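Local coordinates for protein UTP-glucose-1-phosphate uridylyltransferase 2 (PDB 3GUE) that probably catalyses the formation of UDP-glucose and diphosphate from UTP and glucose 1-phosphate, and is seen here with UDP-glucose bound, at residues A[51-56]-A[258-262]; A[167-173]-A[343-347]; A[222-226]-A[395-399]; A[238-244]-A[359-365]; A[431-435]-A[448-454]. All coordinates share one frame; numbering follows the deposited sequence.

Contact 1 of 5, residues A[51-56]-A[258-262]; sequences SISPVE and HLAYK. Unlike the reference sequence in segment 51-56: Ser53 (reference Phe).
Val55 holds its CG2 methyl over the centre of the Tyr261 ring, 3.8 Å from the centroid and close to the ring normal, in a CH-pi contact where the two side chains cross at about a right angle. CG1 stands anti to the backbone N (chi1 178°), leaving CG2 beside that nitrogen and turned in to the strand, where it also comes within 3.6 Å of Ala260 CA. Two backbone bonds make Ser53 and Tyr261 an antiparallel hydrogen-bonded pair: Tyr261 N reaches Ser53 O at 2.9 Å, and Ser53 N reaches Tyr261 O at 3.0 Å. Ile52 completes the close packing with CD1 against Ala260 CB (3.7 Å) and near the edge of the His258 ring.

The ends are looser. Glu56 brings OE1 only to the edge of the tyrosine ring, its carboxylate almost perpendicular to the ring plane, and Lys262 passes Ser51 O with CG while its amine leads away. Both residues are exposed.

Strand 257-262, which begins at the UDP-glucose-binding Gly257, lies between 53-54 and strand 275-280; Ile52 touches Val277 of the latter, and Leu259 packs on strand 242-248.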
# COMPACT_ATOMS: atom_id res chain seq x y z
N SER A 51 16.76 -11.50 -14.59
CA SER A 51 17.58 -11.36 -13.38
C SER A 51 17.03 -12.16 -12.20
O SER A 51 17.66 -12.26 -11.14
CB SER A 51 17.73 -9.87 -12.98
OG SER A 51 16.52 -9.35 -12.42
N ILE A 52 15.84 -12.72 -12.40
CA ILE A 52 15.14 -13.40 -11.33
C ILE A 52 14.52 -14.71 -11.79
O ILE A 52 14.36 -14.97 -13.00
CB ILE A 52 14.04 -12.51 -10.71
CG1 ILE A 52 13.14 -11.94 -11.82
CG2 ILE A 52 14.68 -11.42 -9.84
CD1 ILE A 52 11.79 -11.51 -11.35
N SER A 53 14.17 -15.51 -10.80
CA SER A 53 13.54 -16.81 -10.98
C SER A 53 12.25 -16.77 -10.17
O SER A 53 12.19 -16.08 -9.15
CB SER A 53 14.45 -17.89 -10.42
OG SER A 53 15.58 -18.02 -11.26
N PRO A 54 11.21 -17.49 -10.63
CA PRO A 54 9.96 -17.52 -9.86
C PRO A 54 10.04 -18.31 -8.53
O PRO A 54 10.77 -19.29 -8.43
CB PRO A 54 8.97 -18.18 -10.82
CG PRO A 54 9.81 -18.98 -11.75
CD PRO A 54 11.11 -18.26 -11.88
N VAL A 55 9.31 -17.84 -7.54
CA VAL A 55 9.07 -18.59 -6.30
C VAL A 55 7.94 -19.60 -6.52
O VAL A 55 6.76 -19.23 -6.63
CB VAL A 55 8.72 -17.65 -5.12
CG1 VAL A 55 8.45 -18.47 -3.85
CG2 VAL A 55 9.81 -16.65 -4.88
N GLU A 56 8.30 -20.88 -6.52
CA GLU A 56 7.41 -21.98 -6.90
C GLU A 56 6.60 -22.53 -5.74
O GLU A 56 5.52 -23.13 -5.93
CB GLU A 56 8.23 -23.09 -7.56
CG GLU A 56 9.10 -23.95 -6.62
CD GLU A 56 10.54 -23.45 -6.42
OE1 GLU A 56 10.80 -22.21 -6.36
OE2 GLU A 56 11.42 -24.34 -6.30
N HIS A 258 5.32 -8.62 -6.43
CA HIS A 258 5.43 -10.07 -6.27
C HIS A 258 6.83 -10.45 -5.82
O HIS A 258 7.81 -9.72 -6.06
CB HIS A 258 5.07 -10.83 -7.56
CG HIS A 258 6.05 -10.63 -8.68
ND1 HIS A 258 7.20 -11.38 -8.80
CD2 HIS A 258 6.06 -9.76 -9.71
CE1 HIS A 258 7.87 -10.99 -9.87
NE2 HIS A 258 7.21 -10.01 -10.44
N LEU A 259 6.90 -11.61 -5.17
CA LEU A 259 8.16 -12.18 -4.74
C LEU A 259 8.81 -12.92 -5.88
O LEU A 259 8.14 -13.42 -6.80
CB LEU A 259 7.96 -13.13 -3.53
CG LEU A 259 7.66 -12.42 -2.21
CD1 LEU A 259 7.74 -13.43 -1.04
CD2 LEU A 259 8.59 -11.26 -1.93
N ALA A 260 10.13 -12.97 -5.82
CA ALA A 260 10.92 -13.75 -6.76
C ALA A 260 12.18 -14.12 -6.02
O ALA A 260 12.31 -13.84 -4.85
CB ALA A 260 11.23 -12.94 -8.01
N TYR A 261 13.09 -14.77 -6.73
CA TYR A 261 14.33 -15.27 -6.17
C TYR A 261 15.48 -14.72 -7.01
O TYR A 261 15.34 -14.53 -8.23
CB TYR A 261 14.36 -16.80 -6.26
CG TYR A 261 13.71 -17.52 -5.09
CD1 TYR A 261 13.89 -17.08 -3.79
CD2 TYR A 261 12.94 -18.69 -5.30
CE1 TYR A 261 13.31 -17.74 -2.71
CE2 TYR A 261 12.34 -19.35 -4.23
CZ TYR A 261 12.55 -18.88 -2.95
OH TYR A 261 11.99 -19.53 -1.89
N LYS A 262 16.62 -14.49 -6.37
CA LYS A 262 17.86 -14.12 -7.08
C LYS A 262 19.04 -14.92 -6.53
O LYS A 262 19.11 -15.19 -5.32
CB LYS A 262 18.11 -12.62 -6.88
CG LYS A 262 19.06 -11.96 -7.85
CD LYS A 262 19.25 -10.51 -7.42
CE LYS A 262 19.73 -10.41 -5.97
NZ LYS A 262 19.13 -9.24 -5.26
O HOH W 1 8.04 -15.22 -8.54

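Contact 2 of 5, residues A[167-173]-A[343-347]; sequences KIRQDNF and TKVYQ
Ile168 and Tyr346 exchange two backbone hydrogen bonds, Tyr346 N to Ile168 O at 2.9 Å and Ile168 N to Tyr346 O at 3.2 Å, as an antiparallel hydrogen-bonded pair. Gln170 N extends the backbone bonding to Lys344 O (3.0 Å), although the chain is already leaving the strand there.

The side-chain amide of Gln170 adds a further bond, NE2 to Val345 O at 2.8 Å. The acceptor lies in the amide plane, yet the nitrogen stands well above the plane of the carbonyl it meets.

Gln170 also makes the main apolar contact. Its CG, anti to the carbonyl carbon (chi1 -75°), sits 3.3 Å from the centroid of the Tyr346 ring, almost exactly on the ring normal; this is a tight CH-pi contact. Phe173 comes to the edge of the same ring with CE1.

Among the charged groups, Arg169 grips Asp171 side-on, NE to OD1 and NH2 to OD2, which fixes the rotation of the guanidinium while Thr343 CG2 rests over one face. Lys167 runs alongside Gln347, CE 3.5 Å from Gln347 OE1, and gives its amine to Val335 O.

Ile168 leans on Phe32 of helix 26-40, part of the pocket holding the dithiol ligand. Strands 165-169 and 344-349 are the two inner strands of a small four-stranded antiparallel sheet, separate from the central mixed sheet of this GT-A enzyme.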
# COMPACT_ATOMS: atom_id res chain seq x y z
N LYS A 167 10.97 16.03 -5.69
CA LYS A 167 10.88 15.47 -7.04
C LYS A 167 12.03 16.13 -7.78
O LYS A 167 12.34 17.30 -7.52
CB LYS A 167 9.58 15.86 -7.70
CG LYS A 167 8.34 15.29 -7.03
CD LYS A 167 7.10 15.81 -7.72
CE LYS A 167 5.86 15.43 -6.93
NZ LYS A 167 4.61 15.83 -7.66
N ILE A 168 12.70 15.39 -8.66
CA ILE A 168 13.89 15.94 -9.32
C ILE A 168 13.66 15.88 -10.84
O ILE A 168 13.02 14.97 -11.31
CB ILE A 168 15.20 15.24 -8.85
CG1 ILE A 168 15.19 13.73 -9.13
CG2 ILE A 168 15.44 15.49 -7.30
CD1 ILE A 168 16.60 13.13 -9.26
N ARG A 169 14.15 16.87 -11.59
CA ARG A 169 13.90 16.93 -13.04
C ARG A 169 14.56 15.73 -13.73
O ARG A 169 15.70 15.37 -13.42
CB ARG A 169 14.46 18.23 -13.63
CG ARG A 169 13.90 19.56 -13.11
CD ARG A 169 14.59 20.76 -13.84
NE ARG A 169 14.45 20.70 -15.31
CZ ARG A 169 13.69 21.50 -16.06
NH1 ARG A 169 12.99 22.48 -15.51
NH2 ARG A 169 13.67 21.34 -17.38
N GLN A 170 13.86 15.14 -14.69
CA GLN A 170 14.42 14.00 -15.43
C GLN A 170 15.67 14.35 -16.25
O GLN A 170 16.55 13.50 -16.47
CB GLN A 170 13.37 13.37 -16.33
CG GLN A 170 12.30 12.50 -15.59
CD GLN A 170 11.33 11.91 -16.53
OE1 GLN A 170 11.56 11.92 -17.74
NE2 GLN A 170 10.21 11.37 -16.01
N ASP A 171 15.75 15.61 -16.70
CA ASP A 171 16.89 16.08 -17.54
C ASP A 171 18.18 16.41 -16.79
O ASP A 171 19.25 15.87 -17.11
CB ASP A 171 16.48 17.21 -18.53
CG ASP A 171 15.95 18.48 -17.82
OD1 ASP A 171 15.98 18.57 -16.57
OD2 ASP A 171 15.51 19.42 -18.54
N ASN A 172 18.09 17.25 -15.76
CA ASN A 172 19.31 17.68 -15.06
C ASN A 172 19.41 17.28 -13.57
O ASN A 172 20.38 17.66 -12.89
CB ASN A 172 19.61 19.19 -15.29
CG ASN A 172 18.61 20.14 -14.59
OD1 ASN A 172 17.93 19.78 -13.63
ND2 ASN A 172 18.53 21.34 -15.08
N PHE A 173 18.40 16.58 -13.08
CA PHE A 173 18.33 16.04 -11.69
C PHE A 173 18.28 17.08 -10.55
O PHE A 173 18.43 16.74 -9.38
CB PHE A 173 19.39 14.94 -11.45
CG PHE A 173 19.45 13.90 -12.57
CD1 PHE A 173 18.55 12.83 -12.58
CD2 PHE A 173 20.36 14.03 -13.62
CE1 PHE A 173 18.59 11.88 -13.61
CE2 PHE A 173 20.39 13.07 -14.68
CZ PHE A 173 19.50 12.01 -14.65
N THR A 343 6.51 19.75 -16.20
CA THR A 343 7.87 19.23 -16.12
C THR A 343 7.95 17.76 -15.70
O THR A 343 7.43 17.38 -14.65
CB THR A 343 8.76 20.12 -15.18
OG1 THR A 343 8.77 21.47 -15.66
CG2 THR A 343 10.23 19.59 -15.11
N LYS A 344 8.64 16.97 -16.52
CA LYS A 344 8.89 15.55 -16.26
C LYS A 344 9.93 15.36 -15.15
O LYS A 344 11.01 15.97 -15.21
CB LYS A 344 9.37 14.84 -17.53
CG LYS A 344 8.38 14.76 -18.68
CD LYS A 344 8.92 13.74 -19.69
CE LYS A 344 7.92 13.45 -20.77
NZ LYS A 344 8.25 14.12 -22.04
N VAL A 345 9.60 14.52 -14.18
CA VAL A 345 10.42 14.33 -12.98
C VAL A 345 10.61 12.86 -12.65
O VAL A 345 10.02 11.97 -13.27
CB VAL A 345 9.87 15.10 -11.71
CG1 VAL A 345 9.91 16.63 -11.93
CG2 VAL A 345 8.46 14.64 -11.33
N TYR A 346 11.44 12.62 -11.64
CA TYR A 346 11.66 11.30 -11.11
C TYR A 346 11.42 11.36 -9.60
O TYR A 346 11.96 12.24 -8.92
CB TYR A 346 13.10 10.83 -11.37
CG TYR A 346 13.49 10.45 -12.79
CD1 TYR A 346 12.75 9.51 -13.52
CD2 TYR A 346 14.67 10.96 -13.36
CE1 TYR A 346 13.16 9.13 -14.83
CE2 TYR A 346 15.09 10.58 -14.65
CZ TYR A 346 14.33 9.68 -15.38
OH TYR A 346 14.73 9.34 -16.66
N GLN A 347 10.58 10.45 -9.09
CA GLN A 347 10.41 10.26 -7.66
C GLN A 347 11.23 9.05 -7.19
O GLN A 347 11.04 7.93 -7.66
CB GLN A 347 8.93 10.16 -7.30
CG GLN A 347 8.12 11.31 -7.93
CD GLN A 347 6.61 11.21 -7.78
OE1 GLN A 347 5.90 12.15 -8.10
NE2 GLN A 347 6.11 10.07 -7.32
O HOH W 2 4.23 14.35 -9.54

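Contact 3 of 5, residues A[222-226]-A[395-399]; sequences NLGAT and QRLVL
Arg396 bends at its third torsion (chi3 -59°), which swings NH1 back to Gly224 O at 2.9 Å. The nitrogen meets that oxygen on a lone pair in the carbonyl plane, while the acceptor is somewhat tilted from the guanidinium plane. In Leu223 and Leu397, CG stands anti to the carbonyl carbon (chi1 -64° in Leu223), and the two side chains lie side by side pointing the same way, with their CD1 methyls 3.8 Å apart.

Between these side-chain contacts runs a backbone bond, Leu397 N to Leu223 O at 3.0 Å. Gly224 CA approaches Leu397 O at 3.6 Å.

The segment 222-226 follows strand 214-219 of the central mixed sheet, just past Asn219 and Gly220, which bind UDP-glucose. Here Asn222 OD1 accepts from Gly224 N at 3.0 Å and forms an Asx turn. The same oxygen accepts from Ala373 N, and Asn222 ND2 bonds to Arg371 O, so the amide ties this loop to another one.

Thr226 CB packs on the aliphatic part of the arginine, 3.9 Å from Arg396 CD. The guanidinium has a second partner in Asp394, whose OD2 forms a salt bridge with Arg396 NE. Both leucines rest on Phe110 of helix 107-122, and strand 397-399 pairs with strand 389-391 in a two-stranded antiparallel sheet.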
# COMPACT_ATOMS: atom_id res chain seq x y z
N ASN A 222 -5.85 -1.37 3.31
CA ASN A 222 -6.15 -2.79 3.50
C ASN A 222 -6.84 -3.04 4.82
O ASN A 222 -6.20 -3.16 5.85
CB ASN A 222 -4.87 -3.66 3.42
CG ASN A 222 -5.16 -5.15 3.62
OD1 ASN A 222 -6.31 -5.59 3.52
ND2 ASN A 222 -4.12 -5.93 3.89
N LEU A 223 -8.16 -3.13 4.77
CA LEU A 223 -8.97 -3.24 5.97
C LEU A 223 -9.16 -4.72 6.33
O LEU A 223 -9.94 -5.08 7.21
CB LEU A 223 -10.30 -2.49 5.76
CG LEU A 223 -10.17 -0.96 5.56
CD1 LEU A 223 -11.50 -0.36 5.18
CD2 LEU A 223 -9.64 -0.31 6.83
N GLY A 224 -8.41 -5.59 5.65
CA GLY A 224 -8.42 -7.02 5.99
C GLY A 224 -7.31 -7.43 6.96
O GLY A 224 -7.36 -8.51 7.57
N ALA A 225 -6.29 -6.58 7.07
CA ALA A 225 -5.09 -6.84 7.87
C ALA A 225 -5.46 -7.16 9.32
O ALA A 225 -6.36 -6.54 9.89
CB ALA A 225 -4.11 -5.64 7.79
N THR A 226 -4.85 -8.20 9.86
CA THR A 226 -5.14 -8.65 11.22
C THR A 226 -3.84 -8.96 11.97
O THR A 226 -2.91 -9.58 11.44
CB THR A 226 -6.17 -9.87 11.25
OG1 THR A 226 -6.60 -10.13 12.59
CG2 THR A 226 -5.58 -11.18 10.67
N GLN A 395 -14.72 -5.93 12.70
CA GLN A 395 -14.66 -4.69 11.90
C GLN A 395 -13.70 -4.70 10.71
O GLN A 395 -13.26 -3.65 10.25
CB GLN A 395 -14.42 -3.46 12.80
CG GLN A 395 -15.48 -3.29 13.92
CD GLN A 395 -16.84 -2.87 13.41
OE1 GLN A 395 -17.11 -2.88 12.19
NE2 GLN A 395 -17.70 -2.49 14.32
N ARG A 396 -13.36 -5.88 10.22
CA ARG A 396 -12.50 -5.98 9.05
C ARG A 396 -13.41 -5.99 7.82
O ARG A 396 -14.62 -6.20 7.93
CB ARG A 396 -11.61 -7.23 9.11
CG ARG A 396 -10.51 -7.15 10.16
CD ARG A 396 -9.49 -8.28 10.04
NE ARG A 396 -10.12 -9.58 10.17
CZ ARG A 396 -10.15 -10.51 9.22
NH1 ARG A 396 -9.54 -10.28 8.06
NH2 ARG A 396 -10.77 -11.67 9.44
N LEU A 397 -12.83 -5.70 6.67
CA LEU A 397 -13.52 -5.90 5.39
C LEU A 397 -12.92 -7.09 4.69
O LEU A 397 -11.70 -7.21 4.57
CB LEU A 397 -13.44 -4.65 4.53
CG LEU A 397 -14.49 -3.63 4.94
CD1 LEU A 397 -14.11 -2.88 6.19
CD2 LEU A 397 -14.72 -2.66 3.84
N VAL A 398 -13.79 -8.00 4.25
CA VAL A 398 -13.33 -9.28 3.69
C VAL A 398 -14.21 -9.68 2.49
O VAL A 398 -15.40 -9.39 2.45
CB VAL A 398 -13.40 -10.41 4.74
CG1 VAL A 398 -12.51 -10.08 5.98
CG2 VAL A 398 -14.83 -10.64 5.16
N LEU A 399 -13.58 -10.35 1.53
CA LEU A 399 -14.27 -10.80 0.33
C LEU A 399 -15.35 -11.78 0.77
O LEU A 399 -15.15 -12.57 1.70
CB LEU A 399 -13.26 -11.50 -0.61
CG LEU A 399 -13.78 -11.93 -1.98
CD1 LEU A 399 -14.06 -10.75 -2.87
CD2 LEU A 399 -12.75 -12.85 -2.63

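Contact 4 of 5, residues A[238-244]-A[359-365]; sequences KQLGFLM and FDRSEAV
Lys238 O is gripped by two nitrogens of Arg361, NH2 at 2.9 Å and NE at 3.0 Å, side-on to one acceptor. A bend at chi3 (61°) turns the guanidinium back to this carbonyl, at the Schellman motif where the chain leaves helix 229-237. The lysine answers with a salt bridge to the other segment: its NZ meets the syn lone pair of Glu363 OE2 at 2.9 Å. Tyr234 OH bonds both to this amine and to Glu363 OE1, fixing the pair from the helix. Leu240 crosses the glutamate at about a right angle, CD1 3.7 Å from Glu363 CB.

Gly241 N gives the shortest bond, 2.7 Å to Arg361 O. From there Glu363 N to Phe242 O, Met244 N to Glu363 O and Val365 N to Met244 O form a regular parallel ladder. Beside it Phe359 receives Phe242 CB at 3.6 Å from its CD2, the two rings lying oblique, while Gly241 O stands over one face of Phe359.

Met244 touches Asn302, which binds UDP-glucose. The ladder joins strand 362-366 in parallel to 242-248 as an outermost strand of the seven-stranded mixed sheet, the core of the Rossmann-like GT-A fold.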
# COMPACT_ATOMS: atom_id res chain seq x y z
N LYS A 238 10.66 -19.32 15.34
CA LYS A 238 11.70 -19.41 14.30
C LYS A 238 12.74 -18.28 14.40
O LYS A 238 13.62 -18.17 13.52
CB LYS A 238 11.05 -19.41 12.90
CG LYS A 238 10.06 -20.58 12.66
CD LYS A 238 10.73 -21.97 12.63
CE LYS A 238 11.53 -22.22 11.34
NZ LYS A 238 10.78 -21.99 10.06
N GLN A 239 12.62 -17.44 15.44
CA GLN A 239 13.53 -16.30 15.69
C GLN A 239 13.74 -15.44 14.43
O GLN A 239 14.89 -15.11 14.06
CB GLN A 239 14.89 -16.76 16.24
CG GLN A 239 14.92 -17.50 17.61
CD GLN A 239 16.10 -18.48 17.71
OE1 GLN A 239 16.34 -19.28 16.79
NE2 GLN A 239 16.83 -18.42 18.81
N LEU A 240 12.64 -15.08 13.78
CA LEU A 240 12.66 -14.29 12.54
C LEU A 240 12.74 -12.81 12.85
O LEU A 240 12.13 -12.37 13.83
CB LEU A 240 11.38 -14.51 11.73
CG LEU A 240 10.93 -15.90 11.28
CD1 LEU A 240 9.77 -15.75 10.33
CD2 LEU A 240 12.09 -16.63 10.64
N GLY A 241 13.48 -12.06 12.02
CA GLY A 241 13.51 -10.61 12.10
C GLY A 241 12.39 -9.96 11.31
O GLY A 241 11.97 -8.83 11.58
N PHE A 242 11.89 -10.69 10.32
CA PHE A 242 10.98 -10.16 9.34
C PHE A 242 10.14 -11.32 8.79
O PHE A 242 10.67 -12.37 8.41
CB PHE A 242 11.82 -9.48 8.25
CG PHE A 242 11.04 -8.94 7.07
CD1 PHE A 242 10.87 -7.57 6.91
CD2 PHE A 242 10.59 -9.79 6.09
CE1 PHE A 242 10.21 -7.05 5.78
CE2 PHE A 242 9.88 -9.31 4.97
CZ PHE A 242 9.71 -7.94 4.80
N LEU A 243 8.82 -11.13 8.84
CA LEU A 243 7.87 -12.02 8.23
C LEU A 243 6.95 -11.22 7.31
O LEU A 243 6.31 -10.27 7.74
CB LEU A 243 7.08 -12.78 9.29
CG LEU A 243 6.21 -13.97 8.84
CD1 LEU A 243 6.08 -14.96 9.96
CD2 LEU A 243 4.80 -13.57 8.30
N MET A 244 6.89 -11.61 6.04
CA MET A 244 5.95 -11.05 5.06
C MET A 244 4.75 -11.96 4.79
O MET A 244 4.93 -13.13 4.45
CB MET A 244 6.68 -10.85 3.72
CG MET A 244 5.76 -10.43 2.58
SD MET A 244 6.58 -10.35 0.99
CE MET A 244 7.70 -8.97 1.23
N PHE A 359 17.21 -8.37 6.48
CA PHE A 359 17.16 -9.00 7.81
C PHE A 359 17.88 -10.35 7.77
O PHE A 359 17.81 -11.07 6.76
CB PHE A 359 15.70 -9.17 8.26
CG PHE A 359 15.09 -7.91 8.85
CD1 PHE A 359 15.21 -7.63 10.23
CD2 PHE A 359 14.38 -7.01 8.05
CE1 PHE A 359 14.64 -6.48 10.78
CE2 PHE A 359 13.80 -5.85 8.60
CZ PHE A 359 13.92 -5.59 9.97
N ASP A 360 18.56 -10.69 8.86
CA ASP A 360 19.29 -11.96 8.94
C ASP A 360 18.37 -13.15 8.75
O ASP A 360 18.68 -14.06 7.98
CB ASP A 360 20.07 -12.11 10.26
CG ASP A 360 20.95 -13.38 10.29
OD1 ASP A 360 21.31 -13.92 9.21
OD2 ASP A 360 21.30 -13.86 11.39
N ARG A 361 17.23 -13.17 9.44
CA ARG A 361 16.30 -14.29 9.33
C ARG A 361 14.93 -13.75 8.91
O ARG A 361 14.24 -13.07 9.69
CB ARG A 361 16.22 -15.03 10.65
CG ARG A 361 17.52 -15.64 11.13
CD ARG A 361 17.34 -16.26 12.50
NE ARG A 361 16.32 -17.32 12.42
CZ ARG A 361 16.60 -18.56 12.04
NH1 ARG A 361 17.86 -18.89 11.74
NH2 ARG A 361 15.63 -19.47 11.97
N SER A 362 14.55 -14.05 7.67
CA SER A 362 13.32 -13.53 7.12
C SER A 362 12.55 -14.64 6.42
O SER A 362 13.13 -15.63 5.98
CB SER A 362 13.59 -12.33 6.20
OG SER A 362 14.04 -12.74 4.94
N GLU A 363 11.23 -14.50 6.36
CA GLU A 363 10.39 -15.51 5.73
C GLU A 363 9.16 -14.85 5.11
O GLU A 363 8.73 -13.77 5.54
CB GLU A 363 9.95 -16.55 6.76
CG GLU A 363 11.03 -17.60 7.15
CD GLU A 363 10.46 -18.84 7.84
OE1 GLU A 363 9.23 -18.99 7.88
OE2 GLU A 363 11.25 -19.67 8.34
N ALA A 364 8.60 -15.52 4.10
CA ALA A 364 7.30 -15.17 3.58
C ALA A 364 6.37 -16.39 3.77
O ALA A 364 6.79 -17.54 3.57
CB ALA A 364 7.41 -14.81 2.12
N VAL A 365 5.12 -16.14 4.15
CA VAL A 365 4.12 -17.20 4.37
C VAL A 365 2.84 -16.90 3.60
O VAL A 365 2.38 -15.75 3.60
CB VAL A 365 3.77 -17.32 5.88
CG1 VAL A 365 2.81 -18.53 6.17
CG2 VAL A 365 5.02 -17.38 6.71

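Contact 5 of 5, residues A[431-435]-A[448-454]; sequences VPSLR and FGADVSV
Pro432 lies across one face of the Phe448 ring, the two side chains at about a right angle. Pro432 CG stands over the centre of the ring, 3.9 Å from the centroid and 6° off the normal, which makes this a CH-pi contact. The other ring carbons of the proline spread over the same face, with CD 4.0 Å from Phe448 CD2 and CB toward the CD1 side. Val454 also reaches Pro432 CB with its CG2.

Leu434 and Val454 meet differently: they lie side by side and point the same way, Leu434 CD2 3.6 Å from Val454 CB. Ser433, between proline and leucine, has OG anti to the backbone N (chi1 176°) and bonds it to Asp387 OD2, while its CB rests near Val452 O.

Two backbone bonds join the chains on either side of Ser453. Ser433 N donates to Val452 O at 2.8 Å, and Val454 N donates to Ser433 O at 2.9 Å. The chains run the same way here, residues 432, 433 and 434 beside 452, 453 and 454, in a single bridge.

Water fills in at the two ends. One molecule links Val431 O, at 2.7 Å, to Asp451 N; another joins Ser433 OG to Val454 O.

Leu382 of helix 378-385 packs on Pro432 and Leu434. The bridge lies among the parallel strands 437-443, 453-455, 458-462 and 475-477, consistent with the C-terminal left-handed beta-helix found in enzymes of this family.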
# COMPACT_ATOMS: atom_id res chain seq x y z
N VAL A 431 -23.88 2.12 -6.55
CA VAL A 431 -22.85 1.08 -6.59
C VAL A 431 -23.59 -0.22 -6.91
O VAL A 431 -24.52 -0.57 -6.19
CB VAL A 431 -22.09 0.95 -5.22
CG1 VAL A 431 -20.92 -0.05 -5.31
CG2 VAL A 431 -21.59 2.30 -4.75
N PRO A 432 -23.19 -0.92 -8.00
CA PRO A 432 -23.86 -2.17 -8.37
C PRO A 432 -23.51 -3.31 -7.41
O PRO A 432 -22.49 -3.23 -6.71
CB PRO A 432 -23.31 -2.46 -9.78
CG PRO A 432 -21.91 -1.88 -9.73
CD PRO A 432 -22.11 -0.59 -8.95
N SER A 433 -24.37 -4.33 -7.36
CA SER A 433 -24.09 -5.58 -6.64
C SER A 433 -23.01 -6.28 -7.47
O SER A 433 -23.13 -6.39 -8.69
CB SER A 433 -25.38 -6.42 -6.52
OG SER A 433 -25.21 -7.70 -5.91
N LEU A 434 -21.94 -6.72 -6.81
CA LEU A 434 -20.82 -7.43 -7.46
C LEU A 434 -20.43 -8.74 -6.77
O LEU A 434 -19.44 -9.37 -7.13
CB LEU A 434 -19.58 -6.52 -7.58
CG LEU A 434 -19.74 -5.27 -8.48
CD1 LEU A 434 -18.58 -4.35 -8.29
CD2 LEU A 434 -19.85 -5.64 -9.97
N ARG A 435 -21.20 -9.15 -5.77
CA ARG A 435 -20.92 -10.40 -5.07
C ARG A 435 -20.97 -11.65 -5.98
O ARG A 435 -20.26 -12.61 -5.74
CB ARG A 435 -21.81 -10.57 -3.82
CG ARG A 435 -23.30 -10.50 -4.08
CD ARG A 435 -24.15 -10.71 -2.82
NE ARG A 435 -25.56 -10.70 -3.20
CZ ARG A 435 -26.19 -11.72 -3.78
NH1 ARG A 435 -25.55 -12.87 -4.03
NH2 ARG A 435 -27.47 -11.60 -4.11
N PHE A 448 -24.05 3.67 -13.72
CA PHE A 448 -24.96 2.79 -12.98
C PHE A 448 -26.01 3.60 -12.26
O PHE A 448 -25.70 4.66 -11.72
CB PHE A 448 -24.22 1.93 -11.94
CG PHE A 448 -23.37 0.85 -12.54
CD1 PHE A 448 -23.96 -0.30 -13.08
CD2 PHE A 448 -21.99 0.99 -12.59
CE1 PHE A 448 -23.17 -1.30 -13.66
CE2 PHE A 448 -21.18 -0.02 -13.17
CZ PHE A 448 -21.77 -1.15 -13.70
N GLY A 449 -27.24 3.09 -12.27
CA GLY A 449 -28.30 3.57 -11.40
C GLY A 449 -28.38 2.61 -10.22
O GLY A 449 -27.39 1.98 -9.85
N ALA A 450 -29.59 2.48 -9.67
CA ALA A 450 -29.80 1.79 -8.40
C ALA A 450 -30.14 0.30 -8.53
O ALA A 450 -30.73 -0.15 -9.53
CB ALA A 450 -30.87 2.54 -7.56
N ASP A 451 -29.70 -0.45 -7.52
CA ASP A 451 -29.92 -1.90 -7.38
C ASP A 451 -29.65 -2.72 -8.65
O ASP A 451 -30.34 -3.69 -8.95
CB ASP A 451 -31.31 -2.16 -6.78
CG ASP A 451 -31.55 -1.36 -5.50
OD1 ASP A 451 -31.45 -1.93 -4.39
OD2 ASP A 451 -31.80 -0.14 -5.61
N VAL A 452 -28.63 -2.32 -9.40
CA VAL A 452 -28.10 -3.10 -10.51
C VAL A 452 -27.32 -4.32 -10.00
O VAL A 452 -26.49 -4.21 -9.12
CB VAL A 452 -27.24 -2.23 -11.46
CG1 VAL A 452 -26.54 -3.06 -12.51
CG2 VAL A 452 -28.13 -1.19 -12.13
N SER A 453 -27.62 -5.49 -10.55
CA SER A 453 -26.98 -6.73 -10.13
C SER A 453 -26.03 -7.19 -11.24
O SER A 453 -26.47 -7.42 -12.37
CB SER A 453 -28.05 -7.79 -9.82
OG SER A 453 -27.50 -9.10 -9.72
N VAL A 454 -24.74 -7.26 -10.94
CA VAL A 454 -23.77 -7.74 -11.96
C VAL A 454 -23.38 -9.21 -11.66
O VAL A 454 -22.95 -9.53 -10.54
CB VAL A 454 -22.52 -6.82 -12.12
CG1 VAL A 454 -21.50 -7.43 -13.05
CG2 VAL A 454 -22.88 -5.42 -12.59
O HOH W 3 -26.49 -0.14 -8.35
O HOH W 4 -27.08 0.17 -5.79
O HOH W 5 -23.74 -9.58 -7.95

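Contacts 3, 4 and 5 are largely buried, whereas contacts 1 and 2 are partly open. Contacts 1 and 4 touch: Leu259 of 258-262 packs on Met244 and Ala364, so the three-stranded sheet lies against an edge of the central one near the sugar nucleotide. In contact 3 the loop that follows a strand of that same central sheet relies on an arginine and a leucine pair, while contact 4 is a parallel ladder with a salt bridge. Contacts 1 and 2 are both antiparallel pairings with a methyl or methylene over a tyrosine. Contact 5 lies away from the annotated sites, its centre about 42 Å from that of contact 4, and trades charge for proline, phenylalanine and water.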